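Long-range contacts in testis-expressed protein 101 (Mus musculus, PDB 7BPS), which plays a role in male fertility, controlling the binding of sperm to the zona pellucida and their migration into the oviduct, probably through the adhesion molecule ADAM3: residues Q8-P19 / R51-C60; Y73-A81 / G164-A175. All blocks are in the same frame, centred on the assembly; numbering follows the deposited sequence.

Contact 1 (Q8-P19 / R51-C60); sequences QVSQTLSLEDDP and RTVVLASKSC
Ser10 and Lys58 open a run of four antiparallel hydrogen-bonded pairs, continued by Thr12 with Ala56, Ser14 with Val54 and Glu16 with Thr52, that joins strands 10-16 and 52-60. The strand axes approach to 4.7 Å. The bond from Lys58 N to Ser10 O is nearly straight (176°), whereas that from Glu16 N to Thr52 O is weak, and CA-H...O contacts such as Leu13 CA to Val54 O (3.3 Å) fill in between.

Polar side chains work at both ends. Lys58, stretched out beyond CG, runs alongside Gln8 and brings NZ to 2.8 Å from Gln8 OE1, above the amide carbonyl plane; with the carbonyls of Trp25, Asn94 and Lys96, four oxygens surround the buried ammonium, which would be expected to stabilise its charge. At the far end, Arg51 NE meets Asp17 OD1 on its syn side in a salt bridge, with carboxylate and guanidinium planes 39° apart. Along the face carrying Thr12 and Ser14, a water joins Thr12 OG1, Ser14 OG and Val54 O, and Ser14 OG also donates to Glu16 OE1. Thr12 OG1 stands between its own N and carbonyl carbon (chi1 71°), which sets it 3.4 Å from Ala56 CB.

On the other face leucines and valines meet. Leu13 CD2 lies 3.6 Å from Leu55 CD2, and Leu15 CD2 reaches Val53 CG2 at 3.5 Å, each pair meeting at a slant. Leu13 and Val53 extend this surface to Leu126 of strand 119-126.

With Cys60 disulfide-bonded to Cys32, this pairing is an antiparallel element of the disulfide-braced, three-fingered Ly6/uPAR domain, one face of which packs on the second such domain.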
loop_
_atom_site.group_PDB
_atom_site.type_symbol
_atom_site.label_atom_id
_atom_site.label_comp_id
_atom_site.label_asym_id
_atom_site.label_seq_id
_atom_site.Cartn_x
_atom_site.Cartn_y
_atom_site.Cartn_z
ATOM N N GLN A 8 -6.140 -11.840 14.928
ATOM C CA GLN A 8 -6.902 -11.791 13.655
ATOM C C GLN A 8 -5.953 -12.180 12.518
ATOM O O GLN A 8 -4.716 -11.873 12.609
ATOM C CB GLN A 8 -7.517 -10.416 13.472
ATOM C CG GLN A 8 -8.695 -10.180 14.406
ATOM C CD GLN A 8 -9.479 -8.957 14.001
ATOM O OE1 GLN A 8 -9.424 -8.542 12.845
ATOM N NE2 GLN A 8 -10.189 -8.356 14.948
ATOM N N VAL A 9 -6.464 -12.932 11.541
ATOM C CA VAL A 9 -5.679 -13.438 10.373
ATOM C C VAL A 9 -6.509 -13.228 9.091
ATOM O O VAL A 9 -7.714 -13.564 9.069
ATOM C CB VAL A 9 -5.264 -14.908 10.563
ATOM C CG1 VAL A 9 -4.451 -15.438 9.388
ATOM C CG2 VAL A 9 -4.486 -15.094 11.863
ATOM N N SER A 10 -5.897 -12.598 8.093
ATOM C CA SER A 10 -6.479 -12.325 6.760
ATOM C C SER A 10 -5.392 -11.745 5.859
ATOM O O SER A 10 -4.530 -11.012 6.361
ATOM C CB SER A 10 -7.681 -11.431 6.832
ATOM O OG SER A 10 -7.397 -10.304 7.618
ATOM N N GLN A 11 -5.417 -12.149 4.596
ATOM C CA GLN A 11 -4.594 -11.563 3.520
ATOM C C GLN A 11 -5.582 -11.211 2.420
ATOM O O GLN A 11 -6.274 -12.149 1.980
ATOM C CB GLN A 11 -3.505 -12.541 3.064
ATOM C CG GLN A 11 -2.440 -12.814 4.130
ATOM C CD GLN A 11 -2.821 -13.831 5.187
ATOM O OE1 GLN A 11 -3.365 -14.879 4.883
ATOM N NE2 GLN A 11 -2.584 -13.510 6.452
ATOM N N THR A 12 -5.705 -9.924 2.083
ATOM C CA THR A 12 -6.623 -9.423 1.023
ATOM C C THR A 12 -5.871 -8.455 0.115
ATOM O O THR A 12 -4.967 -7.723 0.573
ATOM C CB THR A 12 -7.883 -8.774 1.613
ATOM O OG1 THR A 12 -7.527 -7.524 2.217
ATOM C CG2 THR A 12 -8.556 -9.659 2.647
ATOM N N LEU A 13 -6.223 -8.521 -1.156
ATOM C CA LEU A 13 -5.873 -7.575 -2.225
ATOM C C LEU A 13 -7.190 -7.111 -2.846
ATOM O O LEU A 13 -8.012 -7.946 -3.184
ATOM C CB LEU A 13 -5.013 -8.306 -3.263
ATOM C CG LEU A 13 -3.706 -8.948 -2.781
ATOM C CD1 LEU A 13 -3.158 -9.908 -3.824
ATOM C CD2 LEU A 13 -2.655 -7.912 -2.436
ATOM N N SER A 14 -7.367 -5.818 -3.034
ATOM C CA SER A 14 -8.598 -5.261 -3.643
ATOM C C SER A 14 -8.330 -3.889 -4.248
ATOM O O SER A 14 -7.344 -3.204 -3.851
ATOM C CB SER A 14 -9.721 -5.191 -2.653
ATOM O OG SER A 14 -9.353 -4.439 -1.500
ATOM N N LEU A 15 -9.168 -3.547 -5.223
ATOM C CA LEU A 15 -9.342 -2.173 -5.743
ATOM C C LEU A 15 -10.595 -1.602 -5.099
ATOM O O LEU A 15 -11.614 -2.274 -5.087
ATOM C CB LEU A 15 -9.525 -2.211 -7.247
ATOM C CG LEU A 15 -8.275 -2.468 -8.050
ATOM C CD1 LEU A 15 -8.660 -2.598 -9.522
ATOM C CD2 LEU A 15 -7.310 -1.326 -7.848
ATOM N N GLU A 16 -10.505 -0.389 -4.600
ATOM C CA GLU A 16 -11.439 0.130 -3.581
ATOM C C GLU A 16 -11.790 1.549 -4.060
ATOM O O GLU A 16 -10.847 2.334 -4.434
ATOM C CB GLU A 16 -10.676 -0.021 -2.267
ATOM C CG GLU A 16 -11.381 -0.737 -1.149
ATOM C CD GLU A 16 -12.059 -2.054 -1.391
ATOM O OE1 GLU A 16 -11.419 -3.091 -1.195
ATOM O OE2 GLU A 16 -13.265 -2.020 -1.626
ATOM N N ASP A 17 -13.086 1.827 -4.163
ATOM C CA ASP A 17 -13.624 3.166 -4.507
ATOM C C ASP A 17 -13.273 4.163 -3.400
ATOM O O ASP A 17 -12.649 5.194 -3.703
ATOM C CB ASP A 17 -15.125 3.072 -4.781
ATOM C CG ASP A 17 -15.360 2.446 -6.131
ATOM O OD1 ASP A 17 -14.489 2.657 -6.993
ATOM O OD2 ASP A 17 -16.367 1.730 -6.305
ATOM N N ASP A 18 -13.649 3.848 -2.177
ATOM C CA ASP A 18 -13.599 4.775 -1.023
ATOM C C ASP A 18 -13.204 3.960 0.208
ATOM O O ASP A 18 -14.023 3.702 1.089
ATOM C CB ASP A 18 -14.953 5.485 -0.901
ATOM C CG ASP A 18 -14.956 6.729 -0.031
ATOM O OD1 ASP A 18 -13.872 7.143 0.455
ATOM O OD2 ASP A 18 -16.054 7.281 0.134
ATOM N N PRO A 19 -11.951 3.452 0.254
ATOM C CA PRO A 19 -11.529 2.535 1.313
ATOM C C PRO A 19 -11.594 3.141 2.718
ATOM O O PRO A 19 -11.812 2.386 3.652
ATOM C CB PRO A 19 -10.080 2.173 0.954
ATOM C CG PRO A 19 -9.657 3.219 -0.051
ATOM C CD PRO A 19 -10.919 3.645 -0.770
ATOM N N ARG A 51 -9.162 4.199 -8.741
ATOM C CA ARG A 51 -9.439 3.494 -7.466
ATOM C C ARG A 51 -8.122 3.330 -6.698
ATOM O O ARG A 51 -7.010 3.675 -7.233
ATOM C CB ARG A 51 -10.082 2.138 -7.729
ATOM C CG ARG A 51 -11.348 2.239 -8.560
ATOM C CD ARG A 51 -12.063 0.910 -8.519
ATOM N NE ARG A 51 -13.484 1.082 -8.681
ATOM C CZ ARG A 51 -14.131 0.954 -9.826
ATOM N NH1 ARG A 51 -13.467 0.638 -10.926
ATOM N NH2 ARG A 51 -15.445 1.130 -9.850
ATOM N N THR A 52 -8.230 2.816 -5.485
ATOM C CA THR A 52 -7.094 2.623 -4.562
ATOM C C THR A 52 -6.826 1.121 -4.444
ATOM O O THR A 52 -7.781 0.357 -4.147
ATOM C CB THR A 52 -7.398 3.267 -3.212
ATOM O OG1 THR A 52 -7.527 4.661 -3.454
ATOM C CG2 THR A 52 -6.314 3.041 -2.192
ATOM N N VAL A 53 -5.582 0.720 -4.678
ATOM C CA VAL A 53 -5.130 -0.668 -4.405
ATOM C C VAL A 53 -4.939 -0.793 -2.888
ATOM O O VAL A 53 -4.301 0.074 -2.301
ATOM C CB VAL A 53 -3.844 -0.995 -5.180
ATOM C CG1 VAL A 53 -3.382 -2.428 -4.946
ATOM C CG2 VAL A 53 -4.055 -0.758 -6.659
ATOM N N VAL A 54 -5.504 -1.830 -2.286
ATOM C CA VAL A 54 -5.388 -2.123 -0.835
ATOM C C VAL A 54 -4.784 -3.526 -0.657
ATOM O O VAL A 54 -5.422 -4.540 -1.099
ATOM C CB VAL A 54 -6.741 -1.949 -0.138
ATOM C CG1 VAL A 54 -6.623 -2.107 1.341
ATOM C CG2 VAL A 54 -7.330 -0.591 -0.440
ATOM N N LEU A 55 -3.558 -3.563 -0.112
ATOM C CA LEU A 55 -2.867 -4.765 0.404
ATOM C C LEU A 55 -3.009 -4.723 1.929
ATOM O O LEU A 55 -2.387 -3.848 2.574
ATOM C CB LEU A 55 -1.399 -4.777 -0.042
ATOM C CG LEU A 55 -1.166 -4.675 -1.553
ATOM C CD1 LEU A 55 -0.953 -3.223 -1.980
ATOM C CD2 LEU A 55 0.012 -5.515 -2.018
ATOM N N ALA A 56 -3.860 -5.590 2.476
ATOM C CA ALA A 56 -4.199 -5.668 3.913
ATOM C C ALA A 56 -3.831 -7.054 4.461
ATOM O O ALA A 56 -4.365 -8.088 3.972
ATOM C CB ALA A 56 -5.661 -5.352 4.138
ATOM N N SER A 57 -2.958 -7.052 5.466
ATOM C CA SER A 57 -2.434 -8.254 6.146
ATOM C C SER A 57 -2.717 -8.191 7.650
ATOM O O SER A 57 -2.356 -7.192 8.278
ATOM C CB SER A 57 -0.978 -8.402 5.903
ATOM O OG SER A 57 -0.483 -9.411 6.739
ATOM N N LYS A 58 -3.328 -9.250 8.186
ATOM C CA LYS A 58 -3.373 -9.551 9.636
ATOM C C LYS A 58 -2.828 -10.968 9.851
ATOM O O LYS A 58 -3.169 -11.863 9.072
ATOM C CB LYS A 58 -4.791 -9.381 10.160
ATOM C CG LYS A 58 -5.263 -7.939 10.207
ATOM C CD LYS A 58 -6.461 -7.748 11.101
ATOM C CE LYS A 58 -7.024 -6.341 11.033
ATOM N NZ LYS A 58 -8.161 -6.183 11.970
ATOM N N SER A 59 -1.967 -11.154 10.853
ATOM C CA SER A 59 -1.320 -12.458 11.131
ATOM C C SER A 59 -0.644 -12.497 12.503
ATOM O O SER A 59 -0.443 -11.444 13.174
ATOM C CB SER A 59 -0.345 -12.825 10.035
ATOM O OG SER A 59 0.830 -12.042 10.091
ATOM N N CYS A 60 -0.351 -13.725 12.906
ATOM C CA CYS A 60 0.684 -14.083 13.891
ATOM C C CYS A 60 2.030 -13.776 13.267
ATOM O O CYS A 60 2.165 -13.978 12.076
ATOM C CB CYS A 60 0.591 -15.556 14.243
ATOM S SG CYS A 60 -1.038 -15.982 14.905
HETATM O O HOH W 1 -6.195 -8.348 6.149
HETATM O O HOH W 2 -7.586 -5.677 0.375
#

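Contact 2 (Y73-A81 / G164-A175); sequences YTAPPGLVA and GCTTTIGCRLMA
Met174 lays its methyl group over the face of the Tyr73 ring, CE 3.7 Å from the centroid and 7° off the normal, in a CH-pi contact. Bends at chi2 and chi3 (-56° and -70°) fold the thioether back over the ring, so SD also makes a Met-aromatic contact while touching Ala81 CB. The phenol oxygen has its partner in Ser83.

Beside this pair the packing stays close. Thr74 OG1 donates to Leu173 O over a short 2.5 Å, tilted from the carbonyl plane, and the Thr74 side chain crosses that of Thr166 at about a right angle, CG2 against OG1. Leu173 CD1 slips in 3.8 Å from Leu79 CB, and Leu79 spreads its CG and CD1 against Thr166 CB. Backbone meets backbone where Leu79 N donates to Cys165 O at 3.2 Å, in the carbonyl plane. Gly78, with a positive phi, fits tightly here: its CA-H points at Cys165 O, 3.2 Å from CA.

The other side is wetter and more exposed. Thr167 OG1 donates to Ala75 O at 2.7 Å, while CG2 rests on Pro77 CD, beyond a cis peptide bond. Around them waters bridge the segments: one links Ala75 N to Thr167 OG1, and another accepts from Thr167 N and lies within bonding distance of Pro77 O and Leu79 O. Thr166 OG1 also accepts from Thr168 N, an ST turn. At the Tyr73 end a further water donates to Tyr73 O and Arg172 O.

Strands 143-152 and 158-163 line the packed side, where Leu79 and Leu173 both touch Tyr145 and Val162; Val180 of strand 179-180 meets Tyr73 and Met174, and Glu187 of strand 183-193 holds the backbone N of Leu173 and Met174.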
loop_
_atom_site.group_PDB
_atom_site.type_symbol
_atom_site.label_atom_id
_atom_site.label_comp_id
_atom_site.label_asym_id
_atom_site.label_seq_id
_atom_site.Cartn_x
_atom_site.Cartn_y
_atom_site.Cartn_z
ATOM N N TYR A 73 4.665 7.453 1.717
ATOM C CA TYR A 73 5.879 7.197 0.898
ATOM C C TYR A 73 5.984 8.322 -0.122
ATOM O O TYR A 73 7.039 8.909 -0.285
ATOM C CB TYR A 73 5.815 5.806 0.258
ATOM C CG TYR A 73 5.668 4.699 1.267
ATOM C CD1 TYR A 73 6.785 4.038 1.742
ATOM C CD2 TYR A 73 4.434 4.323 1.767
ATOM C CE1 TYR A 73 6.686 3.044 2.699
ATOM C CE2 TYR A 73 4.321 3.331 2.730
ATOM C CZ TYR A 73 5.453 2.678 3.187
ATOM O OH TYR A 73 5.412 1.704 4.148
ATOM N N THR A 74 4.861 8.625 -0.755
ATOM C CA THR A 74 4.751 9.616 -1.843
ATOM C C THR A 74 3.484 10.440 -1.603
ATOM O O THR A 74 2.448 9.857 -1.274
ATOM C CB THR A 74 4.752 8.931 -3.215
ATOM O OG1 THR A 74 5.978 8.234 -3.469
ATOM C CG2 THR A 74 4.512 9.932 -4.323
ATOM N N ALA A 75 3.580 11.756 -1.741
ATOM C CA ALA A 75 2.500 12.710 -1.411
ATOM C C ALA A 75 1.815 13.178 -2.682
ATOM O O ALA A 75 2.421 13.227 -3.752
ATOM C CB ALA A 75 3.066 13.882 -0.658
ATOM N N PRO A 76 0.520 13.535 -2.593
ATOM C CA PRO A 76 -0.178 14.170 -3.709
ATOM C C PRO A 76 0.490 15.516 -3.989
ATOM O O PRO A 76 1.274 16.008 -3.181
ATOM C CB PRO A 76 -1.619 14.291 -3.211
ATOM C CG PRO A 76 -1.494 14.335 -1.696
ATOM C CD PRO A 76 -0.318 13.430 -1.390
ATOM N N PRO A 77 0.268 16.142 -5.154
ATOM C CA PRO A 77 -0.640 15.609 -6.173
ATOM C C PRO A 77 -0.093 14.420 -6.975
ATOM O O PRO A 77 1.098 14.262 -7.069
ATOM C CB PRO A 77 -0.851 16.800 -7.122
ATOM C CG PRO A 77 0.381 17.680 -6.935
ATOM C CD PRO A 77 0.869 17.435 -5.526
ATOM N N GLY A 78 -1.009 13.654 -7.563
ATOM C CA GLY A 78 -0.723 12.505 -8.432
ATOM C C GLY A 78 -0.764 11.180 -7.675
ATOM O O GLY A 78 -1.813 10.860 -7.002
ATOM N N LEU A 79 0.326 10.423 -7.775
ATOM C CA LEU A 79 0.491 9.138 -7.056
ATOM C C LEU A 79 0.542 9.402 -5.548
ATOM O O LEU A 79 1.191 10.393 -5.115
ATOM C CB LEU A 79 1.771 8.450 -7.536
ATOM C CG LEU A 79 1.873 8.213 -9.034
ATOM C CD1 LEU A 79 3.095 7.332 -9.341
ATOM C CD2 LEU A 79 0.582 7.625 -9.612
ATOM N N VAL A 80 -0.112 8.538 -4.789
ATOM C CA VAL A 80 -0.136 8.552 -3.302
ATOM C C VAL A 80 0.078 7.109 -2.849
ATOM O O VAL A 80 -0.684 6.204 -3.337
ATOM C CB VAL A 80 -1.472 9.083 -2.757
ATOM C CG1 VAL A 80 -1.470 9.129 -1.237
ATOM C CG2 VAL A 80 -1.814 10.434 -3.348
ATOM N N ALA A 81 1.047 6.889 -1.961
ATOM C CA ALA A 81 1.260 5.592 -1.297
ATOM C C ALA A 81 1.360 5.850 0.204
ATOM O O ALA A 81 2.152 6.720 0.598
ATOM C CB ALA A 81 2.467 4.908 -1.892
ATOM N N GLY A 164 1.434 7.480 -13.685
ATOM C CA GLY A 164 0.800 8.802 -13.567
ATOM C C GLY A 164 1.793 9.917 -13.337
ATOM O O GLY A 164 3.000 9.619 -13.175
ATOM N N CYS A 165 1.271 11.146 -13.296
ATOM C CA CYS A 165 1.964 12.332 -12.756
ATOM C C CYS A 165 2.292 12.075 -11.285
ATOM O O CYS A 165 1.428 11.548 -10.546
ATOM C CB CYS A 165 1.133 13.593 -12.907
ATOM S SG CYS A 165 0.381 13.784 -14.540
ATOM N N THR A 166 3.513 12.417 -10.856
ATOM C CA THR A 166 3.888 12.218 -9.438
ATOM C C THR A 166 4.844 13.318 -8.984
ATOM O O THR A 166 5.457 13.953 -9.851
ATOM C CB THR A 166 4.450 10.807 -9.257
ATOM O OG1 THR A 166 4.670 10.587 -7.865
ATOM C CG2 THR A 166 5.722 10.600 -10.033
ATOM N N THR A 167 4.913 13.522 -7.670
ATOM C CA THR A 167 5.889 14.382 -6.951
ATOM C C THR A 167 7.206 13.632 -6.750
ATOM O O THR A 167 8.240 14.304 -6.549
ATOM C CB THR A 167 5.298 14.802 -5.603
ATOM O OG1 THR A 167 4.885 13.639 -4.885
ATOM C CG2 THR A 167 4.122 15.734 -5.773
ATOM N N THR A 168 7.198 12.294 -6.775
ATOM C CA THR A 168 8.428 11.520 -6.456
ATOM C C THR A 168 9.415 11.657 -7.629
ATOM O O THR A 168 9.013 12.044 -8.744
ATOM C CB THR A 168 8.114 10.079 -6.017
ATOM O OG1 THR A 168 9.314 9.595 -5.409
ATOM C CG2 THR A 168 7.676 9.177 -7.154
ATOM N N ILE A 169 10.684 11.404 -7.351
ATOM C CA ILE A 169 11.807 11.647 -8.298
ATOM C C ILE A 169 12.476 10.307 -8.564
ATOM O O ILE A 169 12.894 9.659 -7.583
ATOM C CB ILE A 169 12.784 12.673 -7.700
ATOM C CG1 ILE A 169 12.089 14.022 -7.514
ATOM C CG2 ILE A 169 14.038 12.779 -8.561
ATOM C CD1 ILE A 169 12.796 14.947 -6.594
ATOM N N GLY A 170 12.536 9.909 -9.834
ATOM C CA GLY A 170 12.966 8.560 -10.250
ATOM C C GLY A 170 12.024 7.485 -9.743
ATOM O O GLY A 170 10.823 7.776 -9.559
ATOM N N CYS A 171 12.553 6.282 -9.525
ATOM C CA CYS A 171 11.756 5.081 -9.203
ATOM C C CYS A 171 11.558 4.994 -7.686
ATOM O O CYS A 171 11.999 3.989 -7.099
ATOM C CB CYS A 171 12.426 3.831 -9.757
ATOM S SG CYS A 171 12.582 3.852 -11.557
ATOM N N ARG A 172 10.850 5.969 -7.099
ATOM C CA ARG A 172 10.792 6.166 -5.620
ATOM C C ARG A 172 9.355 6.402 -5.159
ATOM O O ARG A 172 9.142 7.123 -4.167
ATOM C CB ARG A 172 11.737 7.308 -5.238
ATOM C CG ARG A 172 13.192 6.994 -5.537
ATOM C CD ARG A 172 14.169 7.813 -4.701
ATOM N NE ARG A 172 14.722 8.862 -5.538
ATOM C CZ ARG A 172 15.980 8.957 -5.937
ATOM N NH1 ARG A 172 16.879 8.089 -5.521
ATOM N NH2 ARG A 172 16.339 9.951 -6.724
ATOM N N LEU A 173 8.392 5.787 -5.841
ATOM C CA LEU A 173 6.997 5.707 -5.354
ATOM C C LEU A 173 7.021 5.182 -3.913
ATOM O O LEU A 173 6.297 5.743 -3.062
ATOM C CB LEU A 173 6.172 4.807 -6.281
ATOM C CG LEU A 173 4.717 4.593 -5.853
ATOM C CD1 LEU A 173 3.991 5.924 -5.679
ATOM C CD2 LEU A 173 3.979 3.718 -6.841
ATOM N N MET A 174 7.816 4.144 -3.636
ATOM C CA MET A 174 7.836 3.528 -2.289
ATOM C C MET A 174 9.019 4.095 -1.478
ATOM O O MET A 174 9.405 3.492 -0.464
ATOM C CB MET A 174 7.889 2.002 -2.388
ATOM C CG MET A 174 6.591 1.393 -2.831
ATOM S SD MET A 174 5.205 1.861 -1.754
ATOM C CE MET A 174 5.612 0.972 -0.256
ATOM N N ALA A 175 9.539 5.255 -1.882
ATOM C CA ALA A 175 10.558 6.044 -1.153
ATOM C C ALA A 175 11.753 5.175 -0.749
ATOM O O ALA A 175 12.360 5.485 0.250
ATOM C CB ALA A 175 9.919 6.709 0.034
HETATM O O HOH W 3 8.474 9.370 -2.489
HETATM O O HOH W 4 5.995 12.743 -2.657
HETATM O O HOH W 5 2.572 11.965 -6.695
#

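Contact 1 closes along the chain before contact 2 opens, so the two follow in series. Their centres lie about 20 Å apart, on opposite sides of the chain's centre, and their nearest atoms are about 7 Å from each other without touching. Both reach the six-stranded antiparallel sheet of the first Ly6/uPAR domain: contact 1 pairs strands 6-16 and 52-61 within it, whereas the segment 73-81 leads into strand 80-88, two strands beyond 52-61. Residues 164-175 belong to the second domain. One contact thus builds a domain and the other joins it to its partner, consistent with a compact tandem arrangement in which the two domains pack together.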